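Local coordinates for Rod shape-determining protein (MreC) (Helicobacter pylori, PDB 5LP5) that binds the penicillin-binding protein PBP2 in a core cell wall synthesis complex and probably helps set the rod shape of the cell, at residues Q194-G199 and G207-E212. Numbering follows the deposited sequence.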
loop_
_atom_site.group_PDB
_atom_site.type_symbol
_atom_site.label_atom_id
_atom_site.label_comp_id
_atom_site.label_asym_id
_atom_site.label_seq_id
_atom_site.Cartn_x
_atom_site.Cartn_y
_atom_site.Cartn_z
ATOM N N GLN C 194 19.871 0.795 -15.791
ATOM C CA GLN C 194 19.276 1.166 -17.047
ATOM C C GLN C 194 17.762 1.414 -16.957
ATOM O O GLN C 194 17.026 0.688 -16.272
ATOM C CB GLN C 194 19.523 0.084 -18.076
ATOM C CG GLN C 194 20.917 0.126 -18.698
ATOM C CD GLN C 194 20.877 -0.276 -20.158
ATOM O OE1 GLN C 194 20.042 -1.101 -20.568
ATOM N NE2 GLN C 194 21.764 0.325 -20.961
ATOM N N VAL C 195 17.323 2.448 -17.675
ATOM C CA VAL C 195 15.907 2.769 -17.799
ATOM C C VAL C 195 15.506 2.684 -19.283
ATOM O O VAL C 195 16.086 3.362 -20.129
ATOM C CB VAL C 195 15.632 4.171 -17.249
ATOM C CG1 VAL C 195 14.179 4.558 -17.440
ATOM C CG2 VAL C 195 15.988 4.217 -15.783
ATOM N N LEU C 196 14.518 1.851 -19.581
ATOM C CA LEU C 196 14.084 1.599 -20.961
ATOM C C LEU C 196 12.598 1.886 -21.109
ATOM O O LEU C 196 11.853 1.787 -20.136
ATOM C CB LEU C 196 14.294 0.140 -21.332
ATOM C CG LEU C 196 15.704 -0.376 -21.140
ATOM C CD1 LEU C 196 15.791 -1.908 -21.163
ATOM C CD2 LEU C 196 16.610 0.289 -22.169
ATOM N N THR C 197 12.157 2.193 -22.327
ATOM C CA THR C 197 10.734 2.335 -22.556
ATOM C C THR C 197 10.051 0.992 -22.279
ATOM O O THR C 197 10.567 -0.063 -22.647
ATOM C CB THR C 197 10.443 2.775 -23.996
ATOM O OG1 THR C 197 10.947 1.798 -24.906
ATOM C CG2 THR C 197 11.080 4.089 -24.303
ATOM N N SER C 198 8.899 1.029 -21.633
ATOM C CA SER C 198 8.211 -0.210 -21.215
ATOM C C SER C 198 7.427 -0.813 -22.369
ATOM O O SER C 198 7.171 -2.002 -22.408
ATOM C CB SER C 198 7.226 0.069 -20.081
ATOM O OG SER C 198 5.991 0.513 -20.604
ATOM N N GLY C 199 7.028 0.025 -23.305
ATOM C CA GLY C 199 6.274 -0.455 -24.460
ATOM C C GLY C 199 4.841 -0.829 -24.101
ATOM O O GLY C 199 4.196 -1.592 -24.796
ATOM N N GLY C 207 11.953 -1.432 -24.773
ATOM C CA GLY C 207 13.398 -1.619 -24.818
ATOM C C GLY C 207 14.242 -0.501 -25.402
ATOM O O GLY C 207 15.437 -0.654 -25.538
ATOM N N VAL C 208 13.631 0.628 -25.732
ATOM C CA VAL C 208 14.380 1.775 -26.217
ATOM C C VAL C 208 15.031 2.451 -25.042
ATOM O O VAL C 208 14.414 2.567 -23.988
ATOM C CB VAL C 208 13.477 2.767 -26.950
ATOM C CG1 VAL C 208 14.265 3.965 -27.417
ATOM C CG2 VAL C 208 12.823 2.098 -28.143
ATOM N N PHE C 209 16.268 2.901 -25.200
ATOM C CA PHE C 209 17.050 3.450 -24.080
ATOM C C PHE C 209 16.556 4.846 -23.693
ATOM O O PHE C 209 16.259 5.678 -24.540
ATOM C CB PHE C 209 18.535 3.511 -24.410
ATOM C CG PHE C 209 19.395 4.088 -23.315
ATOM C CD1 PHE C 209 19.795 3.297 -22.255
ATOM C CD2 PHE C 209 19.826 5.402 -23.353
ATOM C CE1 PHE C 209 20.607 3.816 -21.234
ATOM C CE2 PHE C 209 20.622 5.929 -22.340
ATOM C CZ PHE C 209 21.015 5.129 -21.274
ATOM N N VAL C 210 16.465 5.093 -22.398
ATOM C CA VAL C 210 16.058 6.392 -21.894
ATOM C C VAL C 210 17.173 7.049 -21.104
ATOM O O VAL C 210 17.550 8.188 -21.411
ATOM C CB VAL C 210 14.809 6.281 -21.013
ATOM C CG1 VAL C 210 14.440 7.635 -20.451
ATOM C CG2 VAL C 210 13.655 5.771 -21.848
ATOM N N GLY C 211 17.681 6.332 -20.092
ATOM C CA GLY C 211 18.722 6.873 -19.194
ATOM C C GLY C 211 19.096 5.928 -18.074
ATOM O O GLY C 211 18.838 4.739 -18.162
ATOM N N GLU C 212 19.720 6.456 -17.035
ATOM C CA GLU C 212 20.176 5.652 -15.899
ATOM C C GLU C 212 19.808 6.341 -14.596
ATOM O O GLU C 212 19.820 7.564 -14.519
ATOM C CB GLU C 212 21.703 5.467 -15.938
ATOM C CG GLU C 212 22.203 4.718 -17.166
ATOM C CD GLU C 212 23.703 4.707 -17.347
ATOM O OE1 GLU C 212 24.440 4.875 -16.325
ATOM O OE2 GLU C 212 24.099 4.489 -18.529
#
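Q194 reaches over to F209 with its amide: NE2 lies 3.7 Å from CE1 of F209, the two side chains crossing at about a right angle with amide and ring planes 50° apart. The bend at chi2 (-145°) turns the amide onto this path. At V195 the backbone takes over. Its N-H binds the carbonyl O of G211, while its own O receives the N-H of V210 at 2.9 Å (N to O) and, more weakly, that of G211. Two residues thus face one, the definition of a classic beta bulge, here set into the antiparallel hairpin of strands 194-197 and 209-218 that helps close one of the two six-stranded barrels of MreC. V195 CG1 meets V210 CB at 4.0 Å, and both side chains also rest on V159 and L227, inside the barrel. L196 shares the other face with F209; its CD2 comes to 3.7 Å from CA of F209, and its CA-H makes a bent CH...O contact with the V208 carbonyl O. That same oxygen accepts the T197 N-H at 2.8 Å (N to O) in the carbonyl plane. T197 binds at two further points: its O takes the N-H of G207, and OG1, placed by chi1 of 60° between backbone N and carbonyl carbon, accepts from V208 N at 3.0 Å while also hydrogen-bonded to G205 O in the connecting loop.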